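Local coordinates for protein fructose transport system repressor FruR (Pseudomonas putida, PDB 3O74) that probably binds specific DNA sites to repress or activate transcription as a LacI-family regulator, with fructose 1-phosphate as its preferred effector, at residues Ala61-Ser66 with Pro84-Asp89; Pro226-Ala231 with Phe265-Ser270; Leu111-Leu116 with Asp143-Gly148; Ala124-Arg129 with Arg168-Leu173. One frame throughout, in Å; residues are numbered along the deposited sequence.

Contact 1. Residues Ala61-Ser66 with Pro84-Asp89; sequences ALFVAS and PVIAID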
loop_
_atom_site.group_PDB
_atom_site.type_symbol
_atom_site.label_atom_id
_atom_site.label_comp_id
_atom_site.label_asym_id
_atom_site.label_seq_id
_atom_site.Cartn_x
_atom_site.Cartn_y
_atom_site.Cartn_z
ATOM N N ALA B 61 13.294 -9.966 17.355
ATOM C CA ALA B 61 13.589 -10.617 16.086
ATOM C C ALA B 61 13.405 -9.622 14.956
ATOM O O ALA B 61 12.699 -8.626 15.106
ATOM C CB ALA B 61 12.699 -11.836 15.878
ATOM N N LEU B 62 14.045 -9.894 13.825
ATOM C CA LEU B 62 13.979 -8.987 12.687
ATOM C C LEU B 62 13.518 -9.726 11.438
ATOM O O LEU B 62 14.145 -10.703 11.006
ATOM C CB LEU B 62 15.347 -8.342 12.447
ATOM C CG LEU B 62 15.528 -7.380 11.273
ATOM C CD1 LEU B 62 14.575 -6.185 11.383
ATOM C CD2 LEU B 62 16.973 -6.913 11.214
ATOM N N PHE B 63 12.399 -9.271 10.882
ATOM C CA PHE B 63 11.950 -9.736 9.579
ATOM C C PHE B 63 12.569 -8.822 8.540
ATOM O O PHE B 63 12.672 -7.610 8.753
ATOM C CB PHE B 63 10.427 -9.672 9.468
ATOM C CG PHE B 63 9.705 -10.498 10.491
ATOM C CD1 PHE B 63 9.695 -11.881 10.402
ATOM C CD2 PHE B 63 9.024 -9.890 11.539
ATOM C CE1 PHE B 63 9.023 -12.648 11.350
ATOM C CE2 PHE B 63 8.353 -10.646 12.477
ATOM C CZ PHE B 63 8.354 -12.024 12.388
ATOM N N VAL B 64 12.971 -9.379 7.405
ATOM C CA VAL B 64 13.596 -8.542 6.392
ATOM C C VAL B 64 13.420 -9.050 4.963
ATOM O O VAL B 64 13.599 -10.232 4.681
ATOM C CB VAL B 64 15.108 -8.315 6.701
ATOM C CG1 VAL B 64 15.858 -9.641 6.769
ATOM C CG2 VAL B 64 15.742 -7.390 5.673
ATOM N N ALA B 65 13.045 -8.132 4.076
ATOM C CA ALA B 65 13.112 -8.356 2.641
ATOM C C ALA B 65 14.272 -7.500 2.154
ATOM O O ALA B 65 14.117 -6.301 1.920
ATOM C CB ALA B 65 11.822 -7.939 1.980
ATOM N N SER B 66 15.436 -8.126 2.026
ATOM C CA SER B 66 16.689 -7.406 1.851
ATOM C C SER B 66 16.946 -6.971 0.410
ATOM O O SER B 66 16.447 -7.579 -0.536
ATOM C CB SER B 66 17.848 -8.273 2.346
ATOM O OG SER B 66 19.078 -7.573 2.294
ATOM N N PRO B 84 17.628 -13.175 16.089
ATOM C CA PRO B 84 16.947 -14.010 15.099
ATOM C C PRO B 84 16.575 -13.189 13.874
ATOM O O PRO B 84 15.906 -12.162 14.010
ATOM C CB PRO B 84 15.675 -14.455 15.826
ATOM C CG PRO B 84 15.960 -14.250 17.282
ATOM C CD PRO B 84 16.870 -13.070 17.344
ATOM N N VAL B 85 17.004 -13.634 12.697
ATOM C CA VAL B 85 16.687 -12.941 11.454
ATOM C C VAL B 85 15.840 -13.841 10.565
ATOM O O VAL B 85 16.264 -14.936 10.192
ATOM C CB VAL B 85 17.965 -12.522 10.698
ATOM C CG1 VAL B 85 17.611 -11.865 9.371
ATOM C CG2 VAL B 85 18.809 -11.588 11.550
ATOM N N ILE B 86 14.636 -13.383 10.244
ATOM C CA ILE B 86 13.740 -14.142 9.379
ATOM C C ILE B 86 13.539 -13.404 8.066
ATOM O O ILE B 86 12.985 -12.304 8.047
ATOM C CB ILE B 86 12.370 -14.372 10.039
ATOM C CG1 ILE B 86 12.542 -14.989 11.425
ATOM C CG2 ILE B 86 11.493 -15.255 9.153
ATOM C CD1 ILE B 86 13.196 -16.354 11.399
ATOM N N ALA B 87 13.993 -14.002 6.969
ATOM C CA ALA B 87 13.810 -13.399 5.651
ATOM C C ALA B 87 12.373 -13.569 5.182
ATOM O O ALA B 87 11.743 -14.591 5.444
ATOM C CB ALA B 87 14.787 -13.997 4.634
ATOM N N ILE B 88 11.861 -12.565 4.482
ATOM C CA ILE B 88 10.516 -12.630 3.928
ATOM C C ILE B 88 10.532 -12.220 2.460
ATOM O O ILE B 88 11.092 -11.182 2.103
ATOM C CB ILE B 88 9.541 -11.710 4.703
ATOM C CG1 ILE B 88 9.301 -12.250 6.111
ATOM C CG2 ILE B 88 8.222 -11.580 3.961
ATOM C CD1 ILE B 88 8.235 -11.481 6.892
ATOM N N ASP B 89 9.919 -13.048 1.617
ATOM C CA ASP B 89 9.804 -12.780 0.181
ATOM C C ASP B 89 11.133 -12.901 -0.562
ATOM O O ASP B 89 11.226 -13.600 -1.567
ATOM C CB ASP B 89 9.172 -11.405 -0.068
ATOM C CG ASP B 89 8.833 -11.171 -1.530
ATOM O OD1 ASP B 89 9.765 -11.122 -2.360
ATOM O OD2 ASP B 89 7.634 -11.032 -1.851
#

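Contact 2. Residues Pro226-Ala231 with Phe265-Ser270; sequences PVNAMA and FKQRIS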
loop_
_atom_site.group_PDB
_atom_site.type_symbol
_atom_site.label_atom_id
_atom_site.label_comp_id
_atom_site.label_asym_id
_atom_site.label_seq_id
_atom_site.Cartn_x
_atom_site.Cartn_y
_atom_site.Cartn_z
ATOM N N PRO B 226 -7.552 -8.388 -20.531
ATOM C CA PRO B 226 -7.445 -9.389 -19.464
ATOM C C PRO B 226 -5.993 -9.660 -19.082
ATOM O O PRO B 226 -5.136 -9.793 -19.954
ATOM C CB PRO B 226 -8.068 -10.638 -20.094
ATOM C CG PRO B 226 -7.864 -10.461 -21.560
ATOM C CD PRO B 226 -7.960 -8.985 -21.815
ATOM N N VAL B 227 -5.729 -9.745 -17.782
ATOM C CA VAL B 227 -4.379 -9.997 -17.294
ATOM C C VAL B 227 -4.354 -11.184 -16.329
ATOM O O VAL B 227 -5.048 -11.183 -15.314
ATOM C CB VAL B 227 -3.818 -8.751 -16.570
ATOM C CG1 VAL B 227 -2.428 -9.030 -16.019
ATOM C CG2 VAL B 227 -3.794 -7.551 -17.505
ATOM N N ASN B 228 -3.557 -12.199 -16.648
ATOM C CA ASN B 228 -3.342 -13.307 -15.726
ATOM C C ASN B 228 -2.373 -12.901 -14.621
ATOM O O ASN B 228 -1.353 -12.268 -14.884
ATOM C CB ASN B 228 -2.814 -14.532 -16.466
ATOM C CG ASN B 228 -3.894 -15.241 -17.261
ATOM O OD1 ASN B 228 -5.064 -14.863 -17.223
ATOM N ND2 ASN B 228 -3.504 -16.280 -17.979
ATOM N N ALA B 229 -2.691 -13.272 -13.386
ATOM C CA ALA B 229 -1.901 -12.832 -12.240
ATOM C C ALA B 229 -1.590 -13.959 -11.258
ATOM O O ALA B 229 -2.438 -14.797 -10.969
ATOM C CB ALA B 229 -2.602 -11.684 -11.529
HETATM N N MSE B 230 -0.361 -13.961 -10.746
HETATM C CA MSE B 230 0.063 -14.915 -9.726
HETATM C C MSE B 230 0.232 -14.188 -8.394
HETATM O O MSE B 230 1.244 -13.528 -8.176
HETATM C CB MSE B 230 1.390 -15.556 -10.126
HETATM C CG MSE B 230 1.279 -16.647 -11.176
HETATM SE SE MSE B 230 0.597 -18.301 -10.414
HETATM C CE MSE B 230 0.859 -19.455 -11.955
ATOM N N ALA B 231 -0.755 -14.311 -7.509
ATOM C CA ALA B 231 -0.754 -13.580 -6.242
ATOM C C ALA B 231 -0.157 -14.378 -5.077
ATOM O O ALA B 231 -0.307 -15.594 -5.007
ATOM C CB ALA B 231 -2.163 -13.116 -5.902
ATOM N N PHE B 265 -3.226 -18.747 -8.676
ATOM C CA PHE B 265 -3.341 -18.338 -10.071
ATOM C C PHE B 265 -4.682 -17.653 -10.321
ATOM O O PHE B 265 -5.744 -18.243 -10.111
ATOM C CB PHE B 265 -3.178 -19.547 -10.995
ATOM C CG PHE B 265 -2.742 -19.196 -12.396
ATOM C CD1 PHE B 265 -2.338 -20.188 -13.277
ATOM C CD2 PHE B 265 -2.730 -17.880 -12.829
ATOM C CE1 PHE B 265 -1.936 -19.876 -14.564
ATOM C CE2 PHE B 265 -2.328 -17.563 -14.116
ATOM C CZ PHE B 265 -1.931 -18.562 -14.983
ATOM N N LYS B 266 -4.626 -16.398 -10.752
ATOM C CA LYS B 266 -5.823 -15.660 -11.125
ATOM C C LYS B 266 -5.858 -15.521 -12.639
ATOM O O LYS B 266 -5.190 -14.658 -13.204
ATOM C CB LYS B 266 -5.834 -14.276 -10.482
ATOM C CG LYS B 266 -6.992 -13.403 -10.946
ATOM C CD LYS B 266 -8.324 -13.910 -10.411
ATOM C CE LYS B 266 -9.487 -13.385 -11.240
ATOM N NZ LYS B 266 -10.514 -12.682 -10.420
ATOM N N GLN B 267 -6.626 -16.384 -13.296
ATOM C CA GLN B 267 -6.727 -16.352 -14.750
ATOM C C GLN B 267 -7.902 -15.512 -15.205
ATOM O O GLN B 267 -9.043 -15.744 -14.805
ATOM C CB GLN B 267 -6.831 -17.760 -15.332
ATOM C CG GLN B 267 -5.495 -18.483 -15.474
ATOM C CD GLN B 267 -5.627 -19.807 -16.203
ATOM O OE1 GLN B 267 -6.214 -20.763 -15.687
ATOM N NE2 GLN B 267 -5.085 -19.868 -17.413
ATOM N N ARG B 268 -7.608 -14.529 -16.043
ATOM C CA ARG B 268 -8.632 -13.659 -16.590
ATOM C C ARG B 268 -8.678 -13.816 -18.103
ATOM O O ARG B 268 -9.607 -13.353 -18.758
ATOM C CB ARG B 268 -8.353 -12.211 -16.194
ATOM C CG ARG B 268 -8.293 -12.014 -14.693
ATOM C CD ARG B 268 -7.778 -10.640 -14.333
ATOM N NE ARG B 268 -7.241 -10.610 -12.976
ATOM C CZ ARG B 268 -7.781 -9.919 -11.980
ATOM N NH1 ARG B 268 -8.864 -9.191 -12.195
ATOM N NH2 ARG B 268 -7.235 -9.946 -10.775
ATOM N N ILE B 269 -7.665 -14.480 -18.650
ATOM C CA ILE B 269 -7.616 -14.750 -20.078
ATOM C C ILE B 269 -8.306 -16.073 -20.397
ATOM O O ILE B 269 -7.865 -17.133 -19.954
ATOM C CB ILE B 269 -6.168 -14.781 -20.599
ATOM C CG1 ILE B 269 -5.475 -13.443 -20.327
ATOM C CG2 ILE B 269 -6.145 -15.111 -22.084
ATOM C CD1 ILE B 269 -4.049 -13.377 -20.835
ATOM N N SER B 270 -9.384 -16.003 -21.172
ATOM C CA SER B 270 -10.175 -17.188 -21.493
ATOM C C SER B 270 -9.350 -18.240 -22.227
ATOM O O SER B 270 -8.618 -17.926 -23.168
ATOM C CB SER B 270 -11.406 -16.808 -22.319
ATOM O OG SER B 270 -11.038 -16.308 -23.592
HETATM O O HOH W 1 -5.259 -17.861 -19.454
#

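Contact 3. Residues Leu111-Leu116 with Asp143-Gly148; sequences LAASLL and DEALQG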
loop_
_atom_site.group_PDB
_atom_site.type_symbol
_atom_site.label_atom_id
_atom_site.label_comp_id
_atom_site.label_asym_id
_atom_site.label_seq_id
_atom_site.Cartn_x
_atom_site.Cartn_y
_atom_site.Cartn_z
ATOM N N LEU B 111 2.787 -19.097 -15.428
ATOM C CA LEU B 111 2.344 -17.808 -15.940
ATOM C C LEU B 111 2.683 -17.676 -17.424
ATOM O O LEU B 111 1.823 -17.343 -18.237
ATOM C CB LEU B 111 2.973 -16.668 -15.133
ATOM C CG LEU B 111 2.419 -15.255 -15.323
ATOM C CD1 LEU B 111 0.910 -15.227 -15.122
ATOM C CD2 LEU B 111 3.104 -14.293 -14.366
ATOM N N ALA B 112 3.935 -17.958 -17.773
ATOM C CA ALA B 112 4.379 -17.863 -19.157
ATOM C C ALA B 112 3.672 -18.891 -20.038
ATOM O O ALA B 112 3.250 -18.585 -21.153
ATOM C CB ALA B 112 5.886 -18.030 -19.244
ATOM N N ALA B 113 3.541 -20.110 -19.528
ATOM C CA ALA B 113 2.877 -21.179 -20.265
ATOM C C ALA B 113 1.427 -20.820 -20.581
ATOM O O ALA B 113 0.895 -21.210 -21.621
ATOM C CB ALA B 113 2.948 -22.480 -19.488
ATOM N N SER B 114 0.788 -20.072 -19.686
ATOM C CA SER B 114 -0.604 -19.685 -19.890
ATOM C C SER B 114 -0.758 -18.719 -21.066
ATOM O O SER B 114 -1.817 -18.657 -21.691
ATOM C CB SER B 114 -1.214 -19.097 -18.611
ATOM O OG SER B 114 -0.819 -17.750 -18.406
ATOM N N LEU B 115 0.300 -17.969 -21.366
ATOM C CA LEU B 115 0.295 -17.062 -22.511
ATOM C C LEU B 115 0.669 -17.808 -23.789
ATOM O O LEU B 115 0.155 -17.512 -24.869
ATOM C CB LEU B 115 1.269 -15.903 -22.290
ATOM C CG LEU B 115 1.161 -15.134 -20.970
ATOM C CD1 LEU B 115 2.040 -13.891 -21.003
ATOM C CD2 LEU B 115 -0.282 -14.768 -20.665
ATOM N N LEU B 116 1.569 -18.778 -23.652
ATOM C CA LEU B 116 2.063 -19.560 -24.780
ATOM C C LEU B 116 0.954 -20.329 -25.496
ATOM O O LEU B 116 1.147 -20.809 -26.614
ATOM C CB LEU B 116 3.158 -20.525 -24.314
ATOM C CG LEU B 116 4.602 -20.178 -24.682
ATOM C CD1 LEU B 116 4.715 -18.753 -25.199
ATOM C CD2 LEU B 116 5.530 -20.398 -23.497
ATOM N N ASP B 143 12.080 -18.830 -18.616
ATOM C CA ASP B 143 12.888 -19.554 -19.599
ATOM C C ASP B 143 12.451 -21.009 -19.712
ATOM O O ASP B 143 12.350 -21.553 -20.812
ATOM C CB ASP B 143 14.371 -19.503 -19.233
ATOM C CG ASP B 143 14.961 -18.115 -19.374
ATOM O OD1 ASP B 143 14.326 -17.257 -20.022
ATOM O OD2 ASP B 143 16.067 -17.885 -18.841
ATOM N N GLU B 144 12.198 -21.631 -18.566
ATOM C CA GLU B 144 11.821 -23.039 -18.510
ATOM C C GLU B 144 10.580 -23.339 -19.350
ATOM O O GLU B 144 10.498 -24.381 -19.997
ATOM C CB GLU B 144 11.597 -23.465 -17.058
ATOM C CG GLU B 144 10.698 -24.674 -16.891
ATOM C CD GLU B 144 11.461 -25.976 -16.742
ATOM O OE1 GLU B 144 12.613 -25.945 -16.261
ATOM O OE2 GLU B 144 10.899 -27.035 -17.094
ATOM N N ALA B 145 9.620 -22.421 -19.341
ATOM C CA ALA B 145 8.389 -22.597 -20.105
ATOM C C ALA B 145 8.613 -22.353 -21.593
ATOM O O ALA B 145 7.754 -22.663 -22.420
ATOM C CB ALA B 145 7.297 -21.682 -19.577
ATOM N N LEU B 146 9.769 -21.789 -21.926
ATOM C CA LEU B 146 10.079 -21.451 -23.311
ATOM C C LEU B 146 10.770 -22.584 -24.069
ATOM O O LEU B 146 11.016 -22.472 -25.270
ATOM C CB LEU B 146 10.917 -20.173 -23.381
ATOM C CG LEU B 146 10.188 -18.900 -22.955
ATOM C CD1 LEU B 146 10.990 -17.673 -23.346
ATOM C CD2 LEU B 146 8.809 -18.854 -23.584
ATOM N N GLN B 147 11.087 -23.668 -23.369
ATOM C CA GLN B 147 11.680 -24.830 -24.024
ATOM C C GLN B 147 10.802 -25.278 -25.188
ATOM O O GLN B 147 9.602 -25.503 -25.023
ATOM C CB GLN B 147 11.873 -25.976 -23.030
ATOM C CG GLN B 147 13.218 -25.964 -22.316
ATOM C CD GLN B 147 14.350 -26.466 -23.195
ATOM O OE1 GLN B 147 14.215 -27.478 -23.883
ATOM N NE2 GLN B 147 15.476 -25.762 -23.167
ATOM N N GLY B 148 11.407 -25.397 -26.366
ATOM C CA GLY B 148 10.677 -25.783 -27.561
ATOM C C GLY B 148 9.951 -24.644 -28.256
ATOM O O GLY B 148 9.207 -24.874 -29.213
#

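Contact 4. Residues Ala124-Arg129 with Arg168-Leu173; sequences ALIGAR and RLMQQL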
loop_
_atom_site.group_PDB
_atom_site.type_symbol
_atom_site.label_atom_id
_atom_site.label_comp_id
_atom_site.label_asym_id
_atom_site.label_seq_id
_atom_site.Cartn_x
_atom_site.Cartn_y
_atom_site.Cartn_z
ATOM N N ALA B 124 7.922 -11.568 -24.286
ATOM C CA ALA B 124 8.943 -10.828 -23.567
ATOM C C ALA B 124 8.775 -10.953 -22.062
ATOM O O ALA B 124 7.680 -11.208 -21.560
ATOM C CB ALA B 124 8.933 -9.367 -23.981
ATOM N N LEU B 125 9.886 -10.780 -21.358
ATOM C CA LEU B 125 9.885 -10.708 -19.911
ATOM C C LEU B 125 10.371 -9.325 -19.503
ATOM O O LEU B 125 11.417 -8.863 -19.962
ATOM C CB LEU B 125 10.811 -11.767 -19.321
ATOM C CG LEU B 125 11.032 -11.639 -17.818
ATOM C CD1 LEU B 125 9.892 -12.293 -17.051
ATOM C CD2 LEU B 125 12.370 -12.255 -17.431
ATOM N N ILE B 126 9.601 -8.660 -18.655
ATOM C CA ILE B 126 10.022 -7.389 -18.097
ATOM C C ILE B 126 10.196 -7.556 -16.593
ATOM O O ILE B 126 9.257 -7.912 -15.884
ATOM C CB ILE B 126 9.012 -6.278 -18.405
ATOM C CG1 ILE B 126 9.179 -5.796 -19.850
ATOM C CG2 ILE B 126 9.180 -5.106 -17.436
ATOM C CD1 ILE B 126 8.179 -4.722 -20.267
ATOM N N GLY B 127 11.408 -7.296 -16.119
ATOM C CA GLY B 127 11.738 -7.472 -14.722
ATOM C C GLY B 127 12.691 -6.389 -14.262
ATOM O O GLY B 127 12.920 -5.422 -14.976
ATOM N N ALA B 128 13.251 -6.557 -13.071
ATOM C CA ALA B 128 14.131 -5.554 -12.486
ATOM C C ALA B 128 14.988 -6.196 -11.411
ATOM O O ALA B 128 14.652 -7.265 -10.901
ATOM C CB ALA B 128 13.317 -4.401 -11.901
ATOM N N ARG B 129 16.097 -5.545 -11.073
ATOM C CA ARG B 129 17.011 -6.065 -10.062
ATOM C C ARG B 129 17.391 -7.506 -10.362
ATOM O O ARG B 129 17.152 -8.389 -9.543
ATOM C CB ARG B 129 16.366 -5.985 -8.679
ATOM C CG ARG B 129 15.980 -4.581 -8.264
ATOM C CD ARG B 129 17.174 -3.656 -8.380
ATOM N NE ARG B 129 17.295 -2.777 -7.223
ATOM C CZ ARG B 129 17.714 -3.177 -6.028
ATOM N NH1 ARG B 129 18.041 -4.447 -5.830
ATOM N NH2 ARG B 129 17.799 -2.313 -5.028
ATOM N N ARG B 168 9.784 2.662 -18.881
ATOM C CA ARG B 168 10.993 2.776 -19.694
ATOM C C ARG B 168 11.296 1.487 -20.452
ATOM O O ARG B 168 11.644 1.522 -21.632
ATOM C CB ARG B 168 12.195 3.152 -18.824
ATOM C CG ARG B 168 13.521 3.183 -19.575
ATOM C CD ARG B 168 14.677 3.513 -18.641
ATOM N NE ARG B 168 14.335 4.611 -17.743
ATOM C CZ ARG B 168 14.153 4.479 -16.433
ATOM N NH1 ARG B 168 14.304 3.293 -15.859
ATOM N NH2 ARG B 168 13.831 5.534 -15.694
ATOM N N LEU B 169 11.173 0.353 -19.767
ATOM C CA LEU B 169 11.458 -0.945 -20.377
ATOM C C LEU B 169 10.452 -1.316 -21.467
ATOM O O LEU B 169 10.821 -1.890 -22.491
ATOM C CB LEU B 169 11.511 -2.042 -19.313
ATOM C CG LEU B 169 12.626 -1.896 -18.276
ATOM C CD1 LEU B 169 12.556 -3.021 -17.254
ATOM C CD2 LEU B 169 13.991 -1.852 -18.947
HETATM N N MSE B 170 9.183 -0.991 -21.247
HETATM C CA MSE B 170 8.161 -1.252 -22.255
HETATM C C MSE B 170 8.458 -0.462 -23.524
HETATM O O MSE B 170 8.319 -0.981 -24.629
HETATM C CB MSE B 170 6.765 -0.904 -21.734
HETATM C CG MSE B 170 5.640 -1.357 -22.660
HETATM SE SE MSE B 170 5.674 -3.290 -22.939
HETATM C CE MSE B 170 4.152 -3.464 -24.140
ATOM N N GLN B 171 8.864 0.795 -23.358
ATOM C CA GLN B 171 9.233 1.638 -24.495
ATOM C C GLN B 171 10.397 1.025 -25.256
ATOM O O GLN B 171 10.342 0.866 -26.475
ATOM C CB GLN B 171 9.622 3.041 -24.029
ATOM C CG GLN B 171 8.479 4.028 -23.980
ATOM C CD GLN B 171 7.906 4.332 -25.351
ATOM O OE1 GLN B 171 8.520 4.045 -26.381
ATOM N NE2 GLN B 171 6.718 4.921 -25.368
ATOM N N GLN B 172 11.449 0.686 -24.521
ATOM C CA GLN B 172 12.649 0.100 -25.103
ATOM C C GLN B 172 12.296 -1.179 -25.855
ATOM O O GLN B 172 12.833 -1.448 -26.926
ATOM C CB GLN B 172 13.673 -0.182 -24.000
ATOM C CG GLN B 172 14.985 -0.791 -24.464
ATOM C CD GLN B 172 15.954 -1.011 -23.312
ATOM O OE1 GLN B 172 16.801 -1.905 -23.357
ATOM N NE2 GLN B 172 15.828 -0.198 -22.268
ATOM N N LEU B 173 11.380 -1.956 -25.289
ATOM C CA LEU B 173 10.913 -3.188 -25.913
ATOM C C LEU B 173 10.184 -2.905 -27.222
ATOM O O LEU B 173 10.490 -3.493 -28.261
ATOM C CB LEU B 173 9.982 -3.940 -24.961
ATOM C CG LEU B 173 9.361 -5.226 -25.507
ATOM C CD1 LEU B 173 10.452 -6.199 -25.933
ATOM C CD2 LEU B 173 8.439 -5.865 -24.479
#

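Contact 1. Residues Ala61-Ser66 with Pro84-Asp89
L62, F63 and V64 pair with V85, I86 and A87 as the two parallel strands of a beta-alpha-beta unit, with helix 74-80 running between them in the chain. The segment axes lie 4.6 Å apart and differ in direction by 19°. Four backbone bonds hold the strands. The first runs from L62 N to P84 O at 2.9 Å. The second comes back to the same residue, with I86 N 2.8 Å from L62 O. V64 then repeats the pattern, N to I86 O and O from I88 N. The CA-H groups of F63 and A87 also lean on the acceptors I86 O and V64 O.

On the face that carries F63 and I86, these side chains run alongside each other, with F63 CD1 3.7 Å from I86 CB. I88 slants across the phenyl group, its CD1 reaching F63 CD1 at 3.8 Å; CG1 lies anti to the carbonyl carbon (chi1 -69°) and chi2 is extended, which carries CD1 back to the ring. L24 of helix 15-30, and A241 and A245 of helix 234-250, pack against this oily layer. On the reverse face V64 CG1 meets V85 CG1 at 3.8 Å. Helices packed on a parallel sheet in this way are typical of the Rossmann-like subdomains of LacI-family sensor domains.

Contact 2. Residues Pro226-Ala231 with Phe265-Ser270
The amide of N228 reaches across to R268 and I269 and ties the two chains together where the antiparallel pairing ends. With CG anti to the carbonyl carbon (chi1 -75°), OD1 faces the chain beyond K266 and accepts two backbone N-H groups, R268 N at 2.8 Å and I269 N at 3.0 Å. Both donors sit somewhat out of the amide plane. The other end is tied as well: ND2 bonds to S114 OG of helix 104-116 and to a water that also hydrogen-bonds I269 O. Next door, A229 and K266 form a hydrogen-bonded pair, K266 N to A229 O measuring 2.7 Å.

Packing is tight around this core. R268 lays its CD against V227 O at 3.0 Å, and P226 CB lies 3.4 Å from R268 O. M230, a selenomethionine, packs over the F265 ring: CE is 3.7 Å from the ring centroid in a CH-pi contact, while SE is farther out and oblique, a Met-aromatic pairing. N228 CB comes to the ring edge, 3.9 Å from F265 CE2, and Q267 CG sits over the opposite face, toward the rim.

The solvent side is looser. Exposed Q267 adds a weak bond from NE2 to the same water, and the guanidinium of R268 goes on to salt bridges with D221 and D216, K266 NZ sharing D221. Only two residue pairs here are true strand pairs, so past K266 the carboxamide of N228 takes over from the main chain, which probably steadies the start of the C-terminal tail.

Contact 3. Residues Leu111-Leu116 with Asp143-Gly148
The backbones come nearest at A113 and A145, whose CA atoms are 5.7 Å apart, where the last turns of helix 104-116 meet the chain leaving helix 133-144 through a type I turn from E144 to Q147. Small side chains permit this approach. A145 CB points at the helix and fits against A112 CB at 3.9 Å, with A113 N at 4.1 Å from the same methyl and A113 CB a little farther off.

One helical turn beyond A112, L116 makes the other half of the contact through a single branch. Its CD2 touches A145 O at 3.4 Å and L146 CD2 at 3.6 Å, the two leucine side chains crossing at about a right angle. The L116 torsions (chi1 -106°, chi2 12°) lie away from the staggered positions, so CD2 is held in a torsionally unfavourable conformation where it meets A145 O and L146.

Helix 104-116 brings the chain into strand 122-128, and helix 133-144 is the connection from that strand to 152-158 in a Rossmann-like subdomain. L146 accordingly turns inward onto V153 and R155, while L111 and L115 rest on V185 of strand 183-186.

No hydrogen bond spans the two segments. S114 OG bonds back to L111 O at 2.7 Å within its own helix, and D143 forms a salt bridge with R155.

Contact 4. Residues Ala124-Arg129 with Arg168-Leu173
I126 leaves its strand pointing straight at the helix that carries L169, M170 and L173. CB itself stays back and its two branches do the touching. CG2, anti to the backbone N, reaches L169 CD1 at 4.0 Å as the two side chains slide past each other in opposite directions. CG1, anti to the carbonyl carbon (chi1 -78°), makes no close contact of its own with the helix segment; it carries CD1, which the extended chi2 of 178° sends deeper under the helix. There CD1 lies 3.9 Å from SE of M170, a selenomethionine whose side chain crosses it at about a right angle, and 4.0 Å from M170 N; L173 CD2 is just within touch on the same tip.

To either side of I126 along the strand, smaller residues let the helix settle. A124 CB meets L173 CD2 at 3.6 Å, while L169 CD1 lies against G127 O at 3.3 Å, a van der Waals contact. L125 points to the other face of the sheet. No hydrogen bond joins the segments, and V195 of helix 189-201 also packs on I126.

Strand and helix segments run at 149° to each other, roughly antiparallel. Helix 163-177 links strands 152-158 and 183-186, which flank strand 122-128, and so passes over the strand between them: a beta-alpha-beta crossover of the Rossmann-like type, as in the type I periplasmic-binding-protein fold.

Contacts 1 and 4 are buried in the core, whereas contacts 2 and 3 are partly open. Contacts 1, 2 and 4 all draw on the long mixed sheet, but contact 1 lies across the chain's centre from the others, about 29 Å from contact 4 between centres. Main-chain bonds between parallel strands dominate contact 1; contact 2, near the C-terminus, adds a side-chain amide and a water, while its charged ends turn to aspartates outside the pair. Contacts 3 and 4 are greasy, without hydrogen bonds between their segments, and belong to helix layers on opposite faces of the sheet. Contacts 2 and 3 touch directly, because helix 104-116 also packs on the strand pair 227-231 and 257-266.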